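PDB 7P0Z: ESX-1 secretion-associated protein EspB from Mycobacterium marinum, which is secreted in association with the ESX-1 system and assembles into a seven-subunit oligomer, probably forming a channel-like structure involved in protein transport. Local coordinates for residues G157-N160 with F161-S164; M214-L217 with Q218-A221. All coordinates share one frame; numbering follows the deposited sequence.

Contact 1. Residues G157-N160 with F161-S164; sequences GWNN and FNLS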
# COMPACT_ATOMS: atom_id res chain seq x y z
N GLY A 157 12.41 22.04 -25.78
CA GLY A 157 13.75 21.54 -26.01
C GLY A 157 14.01 20.23 -25.30
O GLY A 157 14.57 19.30 -25.88
N TRP A 158 13.57 20.12 -24.06
CA TRP A 158 13.86 18.90 -23.34
C TRP A 158 12.99 17.73 -23.80
O TRP A 158 13.45 16.59 -23.76
CB TRP A 158 13.75 19.14 -21.84
CG TRP A 158 14.97 19.79 -21.34
CD1 TRP A 158 15.11 21.09 -21.00
CD2 TRP A 158 16.25 19.20 -21.19
NE1 TRP A 158 16.39 21.35 -20.62
CE2 TRP A 158 17.12 20.20 -20.73
CE3 TRP A 158 16.75 17.91 -21.39
CZ2 TRP A 158 18.45 19.96 -20.47
CZ3 TRP A 158 18.07 17.68 -21.13
CH2 TRP A 158 18.91 18.69 -20.67
N ASN A 159 11.76 17.97 -24.25
CA ASN A 159 10.99 16.90 -24.86
C ASN A 159 11.62 16.42 -26.15
O ASN A 159 11.65 15.22 -26.43
CB ASN A 159 9.56 17.35 -25.11
CG ASN A 159 8.62 16.83 -24.09
OD1 ASN A 159 8.67 15.66 -23.74
ND2 ASN A 159 7.74 17.68 -23.61
N ASN A 160 12.11 17.35 -26.97
CA ASN A 160 12.82 16.93 -28.17
C ASN A 160 14.01 16.08 -27.81
O ASN A 160 14.27 15.07 -28.47
CB ASN A 160 13.26 18.14 -28.98
CG ASN A 160 12.12 18.84 -29.62
OD1 ASN A 160 11.07 18.27 -29.84
ND2 ASN A 160 12.32 20.11 -29.92
N PHE A 161 14.75 16.46 -26.78
CA PHE A 161 15.90 15.67 -26.38
C PHE A 161 15.49 14.28 -25.90
O PHE A 161 16.15 13.30 -26.23
CB PHE A 161 16.69 16.39 -25.30
CG PHE A 161 18.03 15.79 -25.07
CD1 PHE A 161 18.98 15.84 -26.07
CD2 PHE A 161 18.30 15.11 -23.91
CE1 PHE A 161 20.19 15.25 -25.88
CE2 PHE A 161 19.52 14.53 -23.73
CZ PHE A 161 20.47 14.60 -24.71
N ASN A 162 14.44 14.20 -25.09
CA ASN A 162 13.84 12.92 -24.73
C ASN A 162 13.63 12.02 -25.94
O ASN A 162 14.11 10.88 -25.99
CB ASN A 162 12.50 13.19 -24.05
CG ASN A 162 11.75 11.95 -23.70
OD1 ASN A 162 12.31 10.87 -23.59
ND2 ASN A 162 10.45 12.07 -23.62
N LEU A 163 12.92 12.53 -26.93
CA LEU A 163 12.62 11.71 -28.09
C LEU A 163 13.87 11.34 -28.86
O LEU A 163 14.01 10.20 -29.33
CB LEU A 163 11.63 12.42 -29.00
CG LEU A 163 10.28 12.65 -28.36
CD1 LEU A 163 9.36 13.29 -29.36
CD2 LEU A 163 9.70 11.34 -27.87
N SER A 164 14.80 12.27 -29.01
CA SER A 164 15.96 11.97 -29.81
C SER A 164 16.90 11.00 -29.11
O SER A 164 17.61 10.25 -29.78
CB SER A 164 16.66 13.26 -30.21
OG SER A 164 17.11 13.94 -29.09

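Contact 2. Residues M214-L217 with Q218-A221; sequences MAQL and QLWA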
# COMPACT_ATOMS: atom_id res chain seq x y z
N MET A 214 5.03 24.34 -14.50
CA MET A 214 5.21 25.71 -14.05
C MET A 214 4.45 26.69 -14.94
O MET A 214 3.84 27.64 -14.45
CB MET A 214 6.68 26.07 -14.01
CG MET A 214 7.37 25.56 -12.78
SD MET A 214 6.54 26.00 -11.25
CE MET A 214 6.62 27.78 -11.30
N ALA A 215 4.48 26.46 -16.25
CA ALA A 215 3.72 27.33 -17.13
C ALA A 215 2.22 27.26 -16.84
O ALA A 215 1.53 28.29 -16.78
CB ALA A 215 4.01 26.97 -18.58
N GLN A 216 1.70 26.05 -16.65
CA GLN A 216 0.27 25.95 -16.36
C GLN A 216 -0.07 26.55 -15.01
O GLN A 216 -1.15 27.10 -14.84
CB GLN A 216 -0.19 24.50 -16.43
CG GLN A 216 -0.05 23.97 -17.78
CD GLN A 216 -0.64 24.91 -18.81
OE1 GLN A 216 0.09 25.54 -19.57
NE2 GLN A 216 -1.95 25.01 -18.83
N LEU A 217 0.84 26.44 -14.05
CA LEU A 217 0.62 27.07 -12.76
C LEU A 217 0.54 28.57 -12.90
O LEU A 217 -0.29 29.22 -12.25
CB LEU A 217 1.73 26.69 -11.80
CG LEU A 217 1.51 27.19 -10.37
CD1 LEU A 217 0.27 26.56 -9.75
CD2 LEU A 217 2.73 26.99 -9.51
N GLN A 218 1.40 29.15 -13.72
CA GLN A 218 1.35 30.58 -13.93
C GLN A 218 0.01 31.00 -14.52
O GLN A 218 -0.59 31.98 -14.08
CB GLN A 218 2.49 31.02 -14.83
CG GLN A 218 2.55 32.51 -15.04
CD GLN A 218 2.84 33.27 -13.76
OE1 GLN A 218 3.41 32.74 -12.82
NE2 GLN A 218 2.47 34.53 -13.74
N LEU A 219 -0.48 30.26 -15.51
CA LEU A 219 -1.78 30.60 -16.07
C LEU A 219 -2.89 30.47 -15.03
O LEU A 219 -3.78 31.33 -14.94
CB LEU A 219 -2.08 29.73 -17.28
CG LEU A 219 -1.15 29.99 -18.44
CD1 LEU A 219 -1.64 29.25 -19.65
CD2 LEU A 219 -1.04 31.46 -18.71
N TRP A 220 -2.88 29.38 -14.27
CA TRP A 220 -3.92 29.15 -13.29
C TRP A 220 -3.95 30.25 -12.25
O TRP A 220 -5.02 30.73 -11.86
CB TRP A 220 -3.68 27.80 -12.63
CG TRP A 220 -4.53 27.54 -11.50
CD1 TRP A 220 -5.73 26.93 -11.52
CD2 TRP A 220 -4.27 27.88 -10.15
NE1 TRP A 220 -6.24 26.86 -10.27
CE2 TRP A 220 -5.36 27.44 -9.40
CE3 TRP A 220 -3.22 28.52 -9.50
CZ2 TRP A 220 -5.43 27.61 -8.04
CZ3 TRP A 220 -3.29 28.69 -8.16
CH2 TRP A 220 -4.40 28.25 -7.44
N ALA A 221 -2.79 30.67 -11.80
CA ALA A 221 -2.72 31.73 -10.82
C ALA A 221 -3.15 33.05 -11.42
O ALA A 221 -3.73 33.89 -10.73
CB ALA A 221 -1.30 31.84 -10.28

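Contact 1. Residues G157-N160 with F161-S164
Phe161 meets Trp158 one turn back on helix 149-166, its ring atom CD2 3.8 Å from CZ3 on the six-membered ring of the indole. The two side chains run alongside each other, yet their planes stand almost perpendicular, at 85°, with centroids 5.7 Å apart in an oblique approach. The first torsions differ: Trp158 keeps CG beside its backbone N, whereas Phe161 has CG trans to its own N (chi1 -167°), which sends the ring outward from the helix, alongside the indole, with CD2 on the Trp158 side. The backbone is regular alpha-helix of the PPE domain, as the i to i+4 bonds attest: Asn162 N reaches Trp158 O at 2.9 Å with an N-H...O angle of 172°, and Phe161 N reaches Gly157 O at 3.0 Å. Both rings are buried, Trp158 against Ala55, Val58 and Arg59 of helix 42-81 and Phe161 against Leu62 of the same helix. The exposed side chain of Asn160 points away from residues 161-164. Its carbonyl O takes the N-H of Ser164, with Ser164 N at 2.9 Å, and Ser164 OG lies 3.1 Å from that same Asn160 O, while the serine side chain touches Ala28.

Contact 2. Residues M214-L217 with Q218-A221
Leu217 turns one methyl, CD1, to the indole of Trp220, reaching CE3 at 4.0 Å. Both side chains place CG trans to the backbone N (chi1 -174° for Leu217 and 171° for Trp220), but they run at a slant to each other, and the methyl meets the six-membered ring obliquely. Trp220 CB lies 3.4 Å from Gln216 O, the carbonyl that also accepts Trp220 N at 2.9 Å. Gln216 and Leu219 form a second pair. Gln216 is bent at its second torsion (chi2 -49°), which turns the amide toward Leu219, so that OE1 comes within 4.1 Å of Leu219 CD1, a van der Waals approach of a polar atom to a methyl. Gln218 also has a kinked chain, but its end leads away from residues 214-217; OE1 is hydrogen-bonded to Tyr265 OH and NE2 to Gln147 OE1, so both ends of this buried amide are satisfied and its rotation is fixed. Regular i to i+4 bonds run beneath, among them Ala221 N to Leu217 O at 2.9 Å. This part of helix 181-224 touches two other helices of its chain, with Met214 and Ala215 meeting Met151 and Val152 of helix 149-166, and Leu217, Trp220 and Ala221 packing on Tyr265 and Glu264 of helix 244-268.

How the contacts relate
Contacts 1 and 2 lie on consecutive helices, 149-166 and 181-224, with centres 22 Å apart and nearest atoms about 11 Å apart. Contact 1 is nearer the middle of the chain, its own centre about 9 Å from the chain's against 17 Å for contact 2, yet it is only partly buried, whereas contact 2 has no exposed residue. Their chemistry differs: contact 1 sets a buried aromatic pair against helix 42-81 while Asn160 remains exposed, and contact 2 combines an aliphatic-aromatic pair with a buried glutamine amide whose two polar atoms are both hydrogen-bonded, OE1 to helix 244-268. Each also packs on the second subunit, through Asn159 and Leu163 in contact 1 and Gln216 and Leu219 in contact 2.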